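Local coordinates for protein 4-hydroxy-3-methylbut-2-enyl diphosphate reductase, apicoplast (Plasmodium falciparum, PDB 4N7B) that reduces (E)-4-hydroxy-3-methylbut-2-enyl diphosphate to isopentenyl and dimethylallyl diphosphate at an iron-sulfur cluster, the last step of isoprenoid precursor synthesis in the apicoplast, at residues L392-Q395 against K396-K400; P487-E490 against T491-V495. All blocks are in the same frame, centred on the assembly; numbering follows the deposited sequence.

Interaction 1: residues L392-Q395 against K396-K400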
loop_
_atom_site.group_PDB
_atom_site.type_symbol
_atom_site.label_atom_id
_atom_site.label_comp_id
_atom_site.label_asym_id
_atom_site.label_seq_id
_atom_site.Cartn_x
_atom_site.Cartn_y
_atom_site.Cartn_z
ATOM N N LEU A 392 1.809 8.524 -17.132
ATOM C CA LEU A 392 0.921 8.729 -18.294
ATOM C C LEU A 392 -0.100 9.807 -17.990
ATOM O O LEU A 392 -0.251 10.789 -18.720
ATOM C CB LEU A 392 0.164 7.435 -18.562
ATOM C CG LEU A 392 0.183 6.771 -19.922
ATOM C CD1 LEU A 392 -0.931 7.408 -20.736
ATOM C CD2 LEU A 392 1.548 6.912 -20.604
ATOM N N ILE A 393 -0.810 9.613 -16.887
ATOM C CA ILE A 393 -1.850 10.545 -16.481
ATOM C C ILE A 393 -1.256 11.921 -16.185
ATOM O O ILE A 393 -1.794 12.932 -16.618
ATOM C CB ILE A 393 -2.613 9.992 -15.272
ATOM C CG1 ILE A 393 -3.306 8.685 -15.669
ATOM C CG2 ILE A 393 -3.665 10.982 -14.777
ATOM C CD1 ILE A 393 -3.882 7.919 -14.485
ATOM N N VAL A 394 -0.120 11.953 -15.498
ATOM C CA VAL A 394 0.516 13.214 -15.133
ATOM C C VAL A 394 0.900 14.008 -16.373
ATOM O O VAL A 394 0.720 15.227 -16.434
ATOM C CB VAL A 394 1.766 12.969 -14.258
ATOM C CG1 VAL A 394 2.665 14.197 -14.209
ATOM C CG2 VAL A 394 1.339 12.557 -12.878
ATOM N N GLN A 395 1.433 13.312 -17.365
ATOM C CA GLN A 395 1.833 13.945 -18.607
ATOM C C GLN A 395 0.646 14.629 -19.277
ATOM O O GLN A 395 0.771 15.733 -19.815
ATOM C CB GLN A 395 2.393 12.894 -19.552
ATOM C CG GLN A 395 2.781 13.417 -20.911
ATOM C CD GLN A 395 3.422 12.332 -21.751
ATOM O OE1 GLN A 395 2.745 11.620 -22.506
ATOM N NE2 GLN A 395 4.738 12.177 -21.605
ATOM N N LYS A 396 -0.501 13.960 -19.255
ATOM C CA LYS A 396 -1.718 14.503 -19.854
ATOM C C LYS A 396 -2.207 15.680 -19.019
ATOM O O LYS A 396 -2.577 16.712 -19.554
ATOM C CB LYS A 396 -2.795 13.424 -19.938
ATOM C CG LYS A 396 -3.908 13.764 -20.898
ATOM C CD LYS A 396 -4.892 12.633 -21.025
ATOM C CE LYS A 396 -6.096 13.072 -21.841
ATOM N NZ LYS A 396 -5.696 13.678 -23.142
ATOM N N LEU A 397 -2.166 15.532 -17.698
ATOM C CA LEU A 397 -2.513 16.630 -16.796
ATOM C C LEU A 397 -1.690 17.879 -17.066
ATOM O O LEU A 397 -2.211 18.997 -17.059
ATOM C CB LEU A 397 -2.290 16.238 -15.340
ATOM C CG LEU A 397 -3.543 15.952 -14.525
ATOM C CD1 LEU A 397 -3.136 15.712 -13.089
ATOM C CD2 LEU A 397 -4.570 17.086 -14.612
ATOM N N LYS A 398 -0.398 17.690 -17.280
ATOM C CA LYS A 398 0.508 18.804 -17.486
ATOM C C LYS A 398 0.325 19.448 -18.843
ATOM O O LYS A 398 0.594 20.629 -18.999
ATOM C CB LYS A 398 1.951 18.345 -17.350
ATOM C CG LYS A 398 2.436 18.308 -15.936
ATOM C CD LYS A 398 3.922 18.019 -15.926
ATOM C CE LYS A 398 4.516 18.131 -14.552
ATOM N NZ LYS A 398 5.848 17.450 -14.507
ATOM N N ASN A 399 -0.106 18.670 -19.829
ATOM C CA ASN A 399 -0.390 19.220 -21.150
ATOM C C ASN A 399 -1.521 20.221 -21.026
ATOM O O ASN A 399 -1.436 21.347 -21.499
ATOM C CB ASN A 399 -0.796 18.121 -22.141
ATOM C CG ASN A 399 0.385 17.283 -22.599
ATOM O OD1 ASN A 399 1.537 17.722 -22.517
ATOM N ND2 ASN A 399 0.105 16.067 -23.090
ATOM N N LYS A 400 -2.584 19.794 -20.359
ATOM C CA LYS A 400 -3.757 20.627 -20.187
ATOM C C LYS A 400 -3.493 21.778 -19.210
ATOM O O LYS A 400 -3.853 22.916 -19.480
ATOM C CB LYS A 400 -4.907 19.761 -19.694
ATOM C CG LYS A 400 -6.240 20.439 -19.773
ATOM C CD LYS A 400 -7.369 19.458 -19.550
ATOM C CE LYS A 400 -8.705 20.176 -19.567
ATOM N NZ LYS A 400 -9.848 19.219 -19.507
#
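Leu397 N gives its hydrogen to Ile393 O at 2.8 Å, with an N-H...O angle of 167°, at the buried face of the last turns of helix 387-400. Both side chains of this pair turn inward onto strand 334-338: Ile393 packs on Ile338, and Leu397 lies across Ile336 and Ile338 and also reaches Leu369. Val394 borders this tight side and touches Ile338 as well. Its carbonyl O takes the backbone N of Lys398 at 2.8 Å, while the aliphatic part of Lys398 passes close by, CG1 of Val394 lying 4.4 Å from CE of Lys398.

The solvent side is looser. The backbone N of Asn399 reaches Gln395 O at 3.1 Å, and the N-H...O angle falls to 143°. With CG placed beside its own backbone N (chi1 -75°), the Asn399 carboxamide folds back over the same carbonyl, CG standing 3.2 Å from Gln395 O, yet its NH2 group makes no sound bond to it. Gln395 instead runs outward as an extended chain. At the flank Lys396 packs on helix 363-368.

The chemistry is that of an amphipathic helix: branched aliphatic groups face the sheet, Gln395, Lys398 and Asn399 are exposed, and the amine of Lys400 is bound by the backbone carbonyls of Val366 and Leu369, while main-chain i to i+4 bonds run beneath both faces.

Interaction 2: residues P487-E490 against T491-V495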
loop_
_atom_site.group_PDB
_atom_site.type_symbol
_atom_site.label_atom_id
_atom_site.label_comp_id
_atom_site.label_asym_id
_atom_site.label_seq_id
_atom_site.Cartn_x
_atom_site.Cartn_y
_atom_site.Cartn_z
ATOM N N PRO A 487 3.612 -11.255 3.996
ATOM C CA PRO A 487 4.545 -11.865 4.956
ATOM C C PRO A 487 5.615 -12.693 4.271
ATOM O O PRO A 487 5.317 -13.414 3.322
ATOM C CB PRO A 487 3.649 -12.758 5.816
ATOM C CG PRO A 487 2.257 -12.250 5.592
ATOM C CD PRO A 487 2.226 -11.704 4.203
ATOM N N GLU A 488 6.848 -12.589 4.763
ATOM C CA GLU A 488 8.015 -13.210 4.128
ATOM C C GLU A 488 7.843 -14.730 4.086
ATOM O O GLU A 488 8.224 -15.363 3.094
ATOM C CB GLU A 488 9.314 -12.817 4.846
ATOM C CG GLU A 488 10.594 -13.462 4.266
ATOM C CD GLU A 488 10.788 -13.188 2.758
ATOM O OE1 GLU A 488 11.557 -13.930 2.110
ATOM O OE2 GLU A 488 10.179 -12.244 2.212
ATOM N N GLN A 489 7.237 -15.314 5.125
ATOM C CA GLN A 489 7.006 -16.762 5.118
ATOM C C GLN A 489 6.238 -17.228 3.875
ATOM O O GLN A 489 6.514 -18.303 3.327
ATOM C CB GLN A 489 6.252 -17.243 6.362
ATOM C CG GLN A 489 6.387 -18.781 6.578
ATOM C CD GLN A 489 5.383 -19.369 7.593
ATOM O OE1 GLN A 489 4.577 -18.646 8.189
ATOM N NE2 GLN A 489 5.436 -20.691 7.783
ATOM N N GLU A 490 5.269 -16.450 3.410
ATOM C CA GLU A 490 4.510 -16.922 2.249
ATOM C C GLU A 490 5.437 -16.974 1.035
ATOM O O GLU A 490 5.362 -17.893 0.230
ATOM C CB GLU A 490 3.279 -16.072 1.991
ATOM C CG GLU A 490 2.277 -16.152 3.112
ATOM C CD GLU A 490 1.811 -17.582 3.406
ATOM O OE1 GLU A 490 1.837 -18.450 2.495
ATOM O OE2 GLU A 490 1.408 -17.837 4.559
ATOM N N THR A 491 6.368 -16.030 0.953
ATOM C CA THR A 491 7.303 -16.010 -0.159
ATOM C C THR A 491 8.324 -17.141 -0.054
ATOM O O THR A 491 8.734 -17.704 -1.075
ATOM C CB THR A 491 8.037 -14.671 -0.240
ATOM O OG1 THR A 491 7.076 -13.625 -0.375
ATOM C CG2 THR A 491 8.970 -14.633 -1.439
ATOM N N GLN A 492 8.724 -17.490 1.171
ATOM C CA GLN A 492 9.677 -18.581 1.367
ATOM C C GLN A 492 9.100 -19.930 0.933
ATOM O O GLN A 492 9.822 -20.787 0.424
ATOM C CB GLN A 492 10.129 -18.654 2.836
ATOM C CG GLN A 492 10.873 -17.419 3.256
ATOM C CD GLN A 492 12.191 -17.269 2.503
ATOM O OE1 GLN A 492 12.657 -18.210 1.842
ATOM N NE2 GLN A 492 12.804 -16.084 2.601
ATOM N N LYS A 493 7.806 -20.125 1.138
ATOM C CA LYS A 493 7.164 -21.363 0.702
ATOM C C LYS A 493 7.292 -21.512 -0.823
ATOM O O LYS A 493 7.485 -22.612 -1.344
ATOM C CB LYS A 493 5.691 -21.352 1.093
ATOM C CG LYS A 493 5.441 -21.254 2.595
ATOM C CD LYS A 493 3.985 -21.554 2.933
ATOM C CE LYS A 493 3.741 -21.433 4.425
ATOM N NZ LYS A 493 2.359 -21.877 4.844
ATOM N N PHE A 494 7.196 -20.404 -1.546
ATOM C CA PHE A 494 7.440 -20.449 -2.981
ATOM C C PHE A 494 8.885 -20.852 -3.264
ATOM O O PHE A 494 9.147 -21.728 -4.090
ATOM C CB PHE A 494 7.121 -19.113 -3.646
ATOM C CG PHE A 494 5.661 -18.956 -4.026
ATOM C CD1 PHE A 494 5.171 -19.491 -5.208
ATOM C CD2 PHE A 494 4.775 -18.285 -3.184
ATOM C CE1 PHE A 494 3.826 -19.341 -5.554
ATOM C CE2 PHE A 494 3.428 -18.143 -3.529
ATOM C CZ PHE A 494 2.964 -18.673 -4.706
ATOM N N VAL A 495 9.830 -20.225 -2.572
ATOM C CA VAL A 495 11.230 -20.547 -2.805
ATOM C C VAL A 495 11.436 -22.030 -2.530
ATOM O O VAL A 495 12.078 -22.731 -3.302
ATOM C CB VAL A 495 12.140 -19.722 -1.909
ATOM C CG1 VAL A 495 13.564 -20.258 -1.956
ATOM C CG2 VAL A 495 12.066 -18.264 -2.317
HETATM O O HOH W 1 7.577 -11.309 1.457
#
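Two hydrogen bonds hold water 1 between side chains one turn apart: it donates to Glu488 OE2 at 2.9 Å and accepts from the hydroxyl OG1 of Thr491 at 3.0 Å. The Glu488 chain is bent at chi2 (56°), which swings its carboxylate toward Thr491 and Gln492. Its other oxygen, OE1, forms a salt bridge with Arg228; Gln492 NE2 also lies close to OE1, too close to be read with confidence as a bond. The Glu488 carboxylate and the Gln492 amide are turned 70° apart, and the side chain of Gln492 also touches Arg228. Beneath them the backbone N of Gln492 bonds to Glu488 O at 2.9 Å.

One residue further on, Lys493 N meets Gln489 O at 3.1 Å. The Lys493 side chain runs extended alongside Glu490, both pointing the same way, and its CD lies 3.8 Å from Glu490 OE1. Their charged ends stop short of a salt bridge, with Glu490 OE2 and Lys493 NZ 4.2 Å apart; the firmer partner of Glu490 OE1 is the hydroxyl of Thr463. On the buried face the ring of Phe494 presents its edge to the carbonyl O of Glu490, CD2 at 3.5 Å, and packs on strands 432-436 and 477-482.

Pro487 is the N-cap residue of helix 488-499, and Glu488 sits in its first turn, where a carboxylate probably gains from the helix dipole. Together with Arg228 and the water, this chemistry would favour an ionised Glu488, three residues after Ser485, which probably binds the substrate diphosphate.

In the fold
Interaction 1 comes first along the chain, in the last turns of helix 387-400; interaction 2 follows in the opening turns of helix 488-499. Their centres are 39 Å apart, on opposite sides of the chain's centre. Each helix covers a different parallel sheet: residues 392-400 belong to the crossover between strands 377-381 and 405-406 of one four-stranded sheet, whereas 487-495 follow strand 477-482 of the five-stranded sheet. The two contacts thus lie in separate alpha/beta units. In interaction 2 the side chain of Pro487 is about 13 Å from the iron-sulfur cluster and about 6 Å from that of Ser485; in interaction 1 that of Ile393 is about 12 Å from that of Ser442, both serines probably binding substrate.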